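Local structure of putative Lipoprotein (Clostridium perfringens, 5J7R) at residues P78-L84 / I95-A101; L114-A119 / F152-I157; E100-N104 / D140-G144. The protein is of unknown function but is a putative lipoprotein with a domain of the sporulation and spore germination family, which suggests a role at the cell envelope. One frame throughout, in Å; residues are numbered along the deposited sequence. Where two conformers were deposited one is given.

Contact 1 of 3, residues P78-L84 / I95-A101; sequences PKDTKLL and INLSKEA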
loop_
_atom_site.group_PDB
_atom_site.type_symbol
_atom_site.label_atom_id
_atom_site.label_comp_id
_atom_site.label_asym_id
_atom_site.label_seq_id
_atom_site.Cartn_x
_atom_site.Cartn_y
_atom_site.Cartn_z
ATOM N N PRO A 78 -17.416 17.385 9.205
ATOM C CA PRO A 78 -17.052 18.014 10.482
ATOM C C PRO A 78 -15.715 17.489 11.017
ATOM O O PRO A 78 -15.404 16.307 10.849
ATOM C CB PRO A 78 -18.194 17.605 11.406
ATOM C CG PRO A 78 -19.355 17.457 10.494
ATOM C CD PRO A 78 -18.788 16.852 9.246
ATOM N N LYS A 79 -14.944 18.363 11.653
ATOM C CA LYS A 79 -13.626 17.998 12.173
ATOM C C LYS A 79 -13.671 16.911 13.253
ATOM O O LYS A 79 -12.777 16.066 13.320
ATOM C CB LYS A 79 -12.864 19.241 12.634
ATOM C CG LYS A 79 -11.412 18.915 13.006
ATOM C CD LYS A 79 -10.440 20.021 12.600
ATOM C CE LYS A 79 -9.057 19.837 13.178
ATOM N NZ LYS A 79 -8.162 20.986 12.874
ATOM N N ASP A 80 -14.721 16.934 14.077
ATOM C CA ASP A 80 -14.885 15.932 15.145
ATOM C C ASP A 80 -15.365 14.554 14.633
ATOM O O ASP A 80 -15.464 13.611 15.421
ATOM C CB ASP A 80 -15.775 16.445 16.301
ATOM C CG ASP A 80 -17.164 16.881 15.853
ATOM O OD1 ASP A 80 -17.466 16.860 14.642
ATOM O OD2 ASP A 80 -17.953 17.279 16.738
ATOM N N THR A 81 -15.653 14.444 13.330
ATOM C CA THR A 81 -16.074 13.172 12.729
ATOM C C THR A 81 -14.982 12.138 12.930
ATOM O O THR A 81 -13.795 12.456 12.904
ATOM C CB THR A 81 -16.338 13.295 11.205
ATOM O OG1 THR A 81 -17.339 14.295 10.971
ATOM C CG2 THR A 81 -16.807 11.969 10.601
ATOM N N LYS A 82 -15.391 10.898 13.123
ATOM C CA LYS A 82 -14.460 9.823 13.344
ATOM C C LYS A 82 -14.773 8.676 12.423
ATOM O O LYS A 82 -15.933 8.327 12.248
ATOM C CB LYS A 82 -14.579 9.345 14.780
ATOM C CG LYS A 82 -14.223 10.427 15.814
ATOM C CD LYS A 82 -14.333 9.879 17.226
ATOM C CE LYS A 82 -14.327 10.957 18.292
ATOM N NZ LYS A 82 -14.257 10.395 19.670
ATOM N N LEU A 83 -13.733 8.096 11.839
ATOM C CA LEU A 83 -13.900 6.957 10.955
ATOM C C LEU A 83 -13.958 5.685 11.821
ATOM O O LEU A 83 -12.968 5.303 12.432
ATOM C CB LEU A 83 -12.743 6.893 9.959
ATOM C CG LEU A 83 -12.773 5.750 8.948
ATOM C CD1 LEU A 83 -14.018 5.787 8.093
ATOM C CD2 LEU A 83 -11.553 5.834 8.076
ATOM N N LEU A 84 -15.125 5.050 11.887
ATOM C CA LEU A 84 -15.294 3.839 12.687
ATOM C C LEU A 84 -14.671 2.645 11.989
ATOM O O LEU A 84 -13.994 1.834 12.622
ATOM C CB LEU A 84 -16.771 3.587 12.982
ATOM C CG LEU A 84 -17.473 4.688 13.788
ATOM C CD1 LEU A 84 -18.954 4.370 13.911
ATOM C CD2 LEU A 84 -16.850 4.877 15.164
ATOM N N ILE A 95 -18.008 3.107 3.929
ATOM C CA ILE A 95 -17.399 4.118 4.773
ATOM C C ILE A 95 -18.293 4.299 5.980
ATOM O O ILE A 95 -19.345 4.926 5.896
ATOM C CB ILE A 95 -17.236 5.442 4.007
ATOM C CG1 ILE A 95 -16.466 5.195 2.709
ATOM C CG2 ILE A 95 -16.544 6.476 4.884
ATOM C CD1 ILE A 95 -16.397 6.386 1.780
ATOM N N ASN A 96 -17.843 3.768 7.112
ATOM C CA ASN A 96 -18.592 3.822 8.348
ATOM C C ASN A 96 -18.112 4.966 9.228
ATOM O O ASN A 96 -17.024 4.908 9.792
ATOM C CB ASN A 96 -18.442 2.487 9.062
ATOM C CG ASN A 96 -19.292 2.390 10.301
ATOM O OD1 ASN A 96 -20.288 3.110 10.452
ATOM N ND2 ASN A 96 -18.932 1.474 11.185
ATOM N N LEU A 97 -18.958 5.985 9.373
ATOM C CA LEU A 97 -18.632 7.183 10.153
ATOM C C LEU A 97 -19.390 7.224 11.464
ATOM O O LEU A 97 -20.320 6.457 11.671
ATOM C CB LEU A 97 -18.975 8.435 9.333
ATOM C CG LEU A 97 -18.337 8.521 7.935
ATOM C CD1 LEU A 97 -18.884 9.717 7.175
ATOM C CD2 LEU A 97 -16.814 8.573 7.999
ATOM N N SER A 98 -18.970 8.121 12.352
ATOM C CA SER A 98 -19.622 8.299 13.647
ATOM C C SER A 98 -20.796 9.267 13.492
ATOM O O SER A 98 -20.988 9.867 12.423
ATOM C CB SER A 98 -18.633 8.852 14.671
ATOM O OG SER A 98 -18.135 10.119 14.272
ATOM N N LYS A 99 -21.571 9.423 14.562
ATOM C CA LYS A 99 -22.738 10.324 14.594
ATOM C C LYS A 99 -22.396 11.804 14.285
ATOM O O LYS A 99 -23.234 12.539 13.765
ATOM C CB LYS A 99 -23.407 10.214 15.972
ATOM C CG LYS A 99 -24.631 11.077 16.223
ATOM C CD LYS A 99 -25.066 10.967 17.684
ATOM C CE LYS A 99 -26.360 11.699 18.012
ATOM N NZ LYS A 99 -26.891 11.319 19.358
ATOM N N GLU A 100 -21.169 12.231 14.597
ATOM C CA GLU A 100 -20.734 13.623 14.354
ATOM C C GLU A 100 -20.812 14.042 12.881
ATOM O O GLU A 100 -20.875 15.224 12.588
ATOM C CB GLU A 100 -19.311 13.878 14.881
ATOM C CG GLU A 100 -19.154 13.896 16.402
ATOM C CD GLU A 100 -19.362 12.550 17.081
ATOM O OE1 GLU A 100 -19.676 12.558 18.282
ATOM O OE2 GLU A 100 -19.226 11.488 16.424
ATOM N N ALA A 101 -20.812 13.075 11.971
ATOM C CA ALA A 101 -20.893 13.367 10.534
ATOM C C ALA A 101 -22.255 13.906 10.109
ATOM O O ALA A 101 -22.359 14.567 9.080
ATOM C CB ALA A 101 -20.558 12.125 9.721
#
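The open end of a beta hairpin is joined here, where strand 83-89 begins and its antiparallel partner 92-97 runs out into a short 3-10 turn. L83 and L97 form a non-hydrogen-bonded pair with CA atoms 4.8 Å apart, and both side chains lie on the face that receives helix 51-65. CD1 of L83 meets CD2 of L97 at 3.9 Å and also reaches CG2 of I95, while I60 of the helix touches both L83 and I95. On the other face L84 lays its CB against the amide of N96 and its CD1 over the carbonyl O of L97; that amide is itself held by S85 and N136. The main chains are joined by L84 N to N96 O at 2.8 Å, and by a weak bond from S98 N to K82 O.

Beyond the last strand residue, a side chain supplements the backbone. With chi1 at 61°, S98 places OG between its own N and carbonyl carbon, where it accepts K82 N at 3.1 Å and donates to OE2 of E100 at 2.8 Å, using the anti lone pair of that oxygen. The same E100 sends CB and CG across the carboxylate of D80, the two carboxylate planes being 74° apart; any mutual repulsion is probably eased by the S98 hydroxyl and by NZ of K82, 6.0 Å from OE1 of E100. T81 packs CG2 on CB of A101 at 3.9 Å, and its OG1 joins its own N in gripping P78 O from one face of the carbonyl. From the type I turn P78-T81 the chain passes through K82 into the first strand of an antiparallel beta hairpin, the two-stranded part of a three-stranded mixed sheet.

Contact 2 of 3, residues L114-A119 / F152-I157; sequences LEGIIA and FGKEDI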
loop_
_atom_site.group_PDB
_atom_site.type_symbol
_atom_site.label_atom_id
_atom_site.label_comp_id
_atom_site.label_asym_id
_atom_site.label_seq_id
_atom_site.Cartn_x
_atom_site.Cartn_y
_atom_site.Cartn_z
ATOM N N LEU A 114 -20.511 14.884 -0.825
ATOM C CA LEU A 114 -20.661 13.576 -1.469
ATOM C C LEU A 114 -19.779 13.457 -2.722
ATOM O O LEU A 114 -19.167 12.410 -2.953
ATOM C CB LEU A 114 -22.131 13.287 -1.785
ATOM C CG LEU A 114 -23.093 13.376 -0.584
ATOM C CD1 LEU A 114 -24.508 13.028 -1.033
ATOM C CD2 LEU A 114 -22.682 12.496 0.588
ATOM N N GLU A 115 -19.700 14.521 -3.517
ATOM C CA GLU A 115 -18.857 14.503 -4.715
ATOM C C GLU A 115 -17.370 14.440 -4.334
ATOM O O GLU A 115 -16.582 13.808 -5.034
ATOM C CB GLU A 115 -19.125 15.709 -5.619
ATOM C CG GLU A 115 -20.490 15.685 -6.294
ATOM C CD GLU A 115 -20.757 16.886 -7.197
ATOM O OE1 GLU A 115 -19.985 17.854 -7.132
ATOM O OE2 GLU A 115 -21.752 16.876 -7.961
ATOM N N GLY A 116 -17.004 15.092 -3.226
ATOM C CA GLY A 116 -15.617 15.100 -2.740
ATOM C C GLY A 116 -15.151 13.733 -2.242
ATOM O O GLY A 116 -14.033 13.313 -2.514
ATOM N N ILE A 117 -16.027 13.042 -1.521
ATOM C CA ILE A 117 -15.732 11.712 -1.017
ATOM C C ILE A 117 -15.575 10.759 -2.216
ATOM O O ILE A 117 -14.596 10.026 -2.301
ATOM C CB ILE A 117 -16.820 11.224 -0.038
ATOM C CG1 ILE A 117 -16.830 12.131 1.197
ATOM C CG2 ILE A 117 -16.548 9.791 0.413
ATOM C CD1 ILE A 117 -17.982 11.885 2.154
ATOM N N ILE A 118 -16.525 10.806 -3.142
ATOM C CA ILE A 118 -16.492 9.956 -4.340
ATOM C C ILE A 118 -15.273 10.215 -5.195
ATOM O O ILE A 118 -14.585 9.279 -5.591
ATOM C CB ILE A 118 -17.770 10.121 -5.186
ATOM C CG1 ILE A 118 -18.941 9.484 -4.435
ATOM C CG2 ILE A 118 -17.626 9.438 -6.549
ATOM C CD1 ILE A 118 -20.284 9.631 -5.117
ATOM N N ALA A 119 -14.993 11.481 -5.473
ATOM C CA ALA A 119 -13.843 11.820 -6.300
ATOM C C ALA A 119 -12.550 11.343 -5.643
ATOM O O ALA A 119 -11.633 10.904 -6.329
ATOM C CB ALA A 119 -13.786 13.312 -6.550
ATOM N N PHE A 152 -23.945 4.332 -3.887
ATOM C CA PHE A 152 -24.062 5.275 -5.005
ATOM C C PHE A 152 -22.713 5.713 -5.559
ATOM O O PHE A 152 -21.701 5.683 -4.857
ATOM C CB PHE A 152 -24.873 6.514 -4.579
ATOM C CG PHE A 152 -24.247 7.307 -3.464
ATOM C CD1 PHE A 152 -24.464 6.957 -2.143
ATOM C CD2 PHE A 152 -23.448 8.408 -3.735
ATOM C CE1 PHE A 152 -23.875 7.668 -1.109
ATOM C CE2 PHE A 152 -22.863 9.132 -2.705
ATOM C CZ PHE A 152 -23.080 8.761 -1.390
ATOM N N GLY A 153 -22.725 6.104 -6.832
ATOM C CA GLY A 153 -21.541 6.587 -7.541
ATOM C C GLY A 153 -21.782 8.033 -7.938
ATOM O O GLY A 153 -22.776 8.630 -7.521
ATOM N N LYS A 154 -20.869 8.594 -8.732
ATOM C CA LYS A 154 -20.969 9.990 -9.195
ATOM C C LYS A 154 -22.282 10.234 -9.954
ATOM O O LYS A 154 -23.018 11.177 -9.648
ATOM C CB LYS A 154 -19.780 10.338 -10.115
ATOM C CG LYS A 154 -19.728 11.818 -10.567
ATOM C CD LYS A 154 -19.328 12.799 -9.482
ATOM C CE LYS A 154 -17.869 12.652 -9.067
ATOM N NZ LYS A 154 -17.492 13.608 -7.992
ATOM N N GLU A 155 -22.557 9.367 -10.931
ATOM C CA GLU A 155 -23.766 9.448 -11.774
ATOM C C GLU A 155 -25.082 9.480 -10.992
ATOM O O GLU A 155 -26.023 10.166 -11.377
ATOM C CB GLU A 155 -23.828 8.248 -12.729
ATOM C CG GLU A 155 -22.651 8.118 -13.683
ATOM C CD GLU A 155 -22.521 9.303 -14.617
ATOM O OE1 GLU A 155 -21.510 9.378 -15.346
ATOM O OE2 GLU A 155 -23.428 10.161 -14.623
ATOM N N ASP A 156 -25.133 8.727 -9.899
ATOM C CA ASP A 156 -26.334 8.633 -9.068
ATOM C C ASP A 156 -26.658 9.846 -8.188
ATOM O O ASP A 156 -27.769 9.930 -7.689
ATOM C CB ASP A 156 -26.195 7.410 -8.147
ATOM C CG ASP A 156 -25.931 6.108 -8.911
ATOM O OD1 ASP A 156 -26.487 5.926 -10.016
ATOM O OD2 ASP A 156 -25.174 5.260 -8.381
ATOM N N ILE A 157 -25.721 10.781 -8.006
ATOM C CA ILE A 157 -25.949 11.940 -7.107
ATOM C C ILE A 157 -27.184 12.806 -7.415
ATOM O O ILE A 157 -27.996 13.037 -6.513
ATOM C CB ILE A 157 -24.678 12.816 -6.932
ATOM C CG1 ILE A 157 -23.555 11.992 -6.286
ATOM C CG2 ILE A 157 -24.979 14.033 -6.057
ATOM C CD1 ILE A 157 -22.234 12.722 -6.165
#
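I118 projects its CD1 over the junction between F152 and the turn that follows, meeting CE2 of the ring at 3.6 Å and the carbonyl carbon of G153 at the same distance. The ring takes this methyl obliquely, as it does CD2 of L114 one helical turn earlier. F152 owes its place to a chi1 of 62°, which sets CG between backbone N and carbonyl carbon and swings the ring to the helix. CD1 of I157 closes the apolar patch, 3.8 Å from CD1 of I118 and 3.4 Å from CG of E115. A type I turn, K154 to I157, lies against one side of helix 107-121, its entry tied by G153 N to OD2 of D156 at 3.0 Å; I130 of strand 129-134, also bonded to F152 through the backbone, touches I118 and F152, so helix, strand and this later segment meet at one apolar seam. K154, bent at chi2 and chi3, folds back to give E115 O a weak bond from NZ, 3.1 Å long, and that oxygen already accepts A119 N. The carboxylate of E115 turns elsewhere, to Q111. I42 of a second subunit packs on E115 and K154, and Y30 of that subunit on A119.

Contact 3 of 3, residues E100-N104 / D140-G144; sequences EAIVN and DSLGG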
loop_
_atom_site.group_PDB
_atom_site.type_symbol
_atom_site.label_atom_id
_atom_site.label_comp_id
_atom_site.label_asym_id
_atom_site.label_seq_id
_atom_site.Cartn_x
_atom_site.Cartn_y
_atom_site.Cartn_z
ATOM N N GLU A 100 -21.169 12.231 14.597
ATOM C CA GLU A 100 -20.734 13.623 14.354
ATOM C C GLU A 100 -20.812 14.042 12.881
ATOM O O GLU A 100 -20.875 15.224 12.588
ATOM C CB GLU A 100 -19.311 13.878 14.881
ATOM C CG GLU A 100 -19.154 13.896 16.402
ATOM C CD GLU A 100 -19.362 12.550 17.081
ATOM O OE1 GLU A 100 -19.676 12.558 18.282
ATOM O OE2 GLU A 100 -19.226 11.488 16.424
ATOM N N ALA A 101 -20.812 13.075 11.971
ATOM C CA ALA A 101 -20.893 13.367 10.534
ATOM C C ALA A 101 -22.255 13.906 10.109
ATOM O O ALA A 101 -22.359 14.567 9.080
ATOM C CB ALA A 101 -20.558 12.125 9.721
ATOM N N ILE A 102 -23.290 13.611 10.897
ATOM C CA ILE A 102 -24.650 14.064 10.599
ATOM C C ILE A 102 -24.868 15.449 11.205
ATOM O O ILE A 102 -24.907 15.598 12.426
ATOM C CB ILE A 102 -25.718 13.073 11.126
ATOM C CG1 ILE A 102 -25.518 11.690 10.486
ATOM C CG2 ILE A 102 -27.126 13.590 10.823
ATOM C CD1 ILE A 102 -26.471 10.619 10.989
ATOM N N VAL A 103 -24.992 16.452 10.335
ATOM C CA VAL A 103 -25.226 17.848 10.729
ATOM C C VAL A 103 -26.136 18.499 9.697
ATOM O O VAL A 103 -26.404 17.917 8.646
ATOM C CB VAL A 103 -23.915 18.671 10.838
ATOM C CG1 VAL A 103 -23.047 18.155 11.979
ATOM C CG2 VAL A 103 -23.136 18.661 9.525
ATOM N N ASN A 104 -26.638 19.691 10.009
ATOM C CA ASN A 104 -27.489 20.418 9.068
ATOM C C ASN A 104 -26.646 21.058 8.007
ATOM O O ASN A 104 -25.805 21.879 8.346
ATOM C CB ASN A 104 -28.217 21.584 9.750
ATOM C CG ASN A 104 -29.350 21.124 10.623
ATOM O OD1 ASN A 104 -29.482 19.933 10.912
ATOM N ND2 ASN A 104 -30.188 22.060 11.036
ATOM N N ASP A 140 -30.515 7.704 6.170
ATOM C CA ASP A 140 -31.201 8.339 5.053
ATOM C C ASP A 140 -30.397 9.506 4.479
ATOM O O ASP A 140 -30.351 9.662 3.265
ATOM C CB ASP A 140 -32.619 8.795 5.454
ATOM C CG ASP A 140 -33.496 7.646 5.956
ATOM O OD1 ASP A 140 -33.033 6.482 5.991
ATOM O OD2 ASP A 140 -34.663 7.915 6.326
ATOM N N SER A 141 -29.744 10.301 5.332
ATOM C CA SER A 141 -28.982 11.469 4.858
ATOM C C SER A 141 -28.013 12.051 5.892
ATOM O O SER A 141 -28.236 11.927 7.096
ATOM C CB SER A 141 -29.975 12.576 4.457
ATOM O OG SER A 141 -29.313 13.704 3.904
ATOM N N LEU A 142 -26.940 12.684 5.414
ATOM C CA LEU A 142 -25.970 13.339 6.298
ATOM C C LEU A 142 -26.402 14.759 6.598
ATOM O O LEU A 142 -26.448 15.172 7.755
ATOM C CB LEU A 142 -24.574 13.402 5.678
ATOM C CG LEU A 142 -23.774 12.121 5.534
ATOM C CD1 LEU A 142 -22.438 12.449 4.887
ATOM C CD2 LEU A 142 -23.561 11.457 6.885
ATOM N N GLY A 143 -26.689 15.502 5.533
ATOM C CA GLY A 143 -27.098 16.900 5.615
ATOM C C GLY A 143 -28.579 17.157 5.609
ATOM O O GLY A 143 -29.010 18.172 6.122
ATOM N N GLY A 144 -29.345 16.252 5.000
ATOM C CA GLY A 144 -30.789 16.374 4.914
ATOM C C GLY A 144 -31.295 16.460 3.476
ATOM O O GLY A 144 -32.451 16.127 3.201
#
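Two loops meet in this contact: the connection from strand 92-97 to helix 107-121, and the irregular chain that follows strand 129-134. Apart from the end of a 3-10 turn at A101, neither has regular structure here, yet they run close enough for CA of I102 to lie 4.6 Å from CA of L142. The backbone link is modest, a weak hydrogen bond from V103 N to L142 O with an N-H...O angle of 133°. That same oxygen takes a CA-H...O contact from I102, and CG2 of I102 packs beside it at 3.5 Å. In return, V103 O is approached by CA of G143 at 3.3 Å, nearly straight at the hydrogen (170°). V103 O and L142 O, both acceptors, lie 2.9 Å apart, a probably unfavourable approach that the weak N-H bond and the CA-H...O contacts may offset.

L142 supplies the apolar share. Its CG stands anti to the carbonyl carbon (chi1 -71°), and from there CD2 reaches CB of A101 at 4.2 Å and CG1 of I102 at 4.1 Å, the L142 and I102 side chains crossing at about a right angle. I102 itself lies on the surface, whereas L142 is buried and also touches I148. Within the second loop OG of S141, also bonded to F146 O, accepts G144 N at 2.8 Å, an ST motif that probably helps to fix the turn.

On the helix side, E110 of helix 107-121 takes the N-H of G143 on its carboxylate; on the hairpin side V103 rests on P78, at the start of the turn that leads toward strand 83-89.

Contacts 1 and 3 share E100 and A101, so the 3-10 turn that ends the hairpin also opens the loop that meets 140-144; their centres are about 10 Å apart, and P78 CG packs on V103 CG1 at 4.0 Å. Contact 2 lies further along the chain, its centre about 18 Å from that of contact 1, but the two still touch where I95 CD1 meets I117 CG2 at 3.7 Å, strand against helix. Contacts 2 and 3 alternate along the sequence without touching, the nearest atoms being about 4 Å apart. The bound magnesium ion is remote from contact 1, about 14 Å from the side chain of I95.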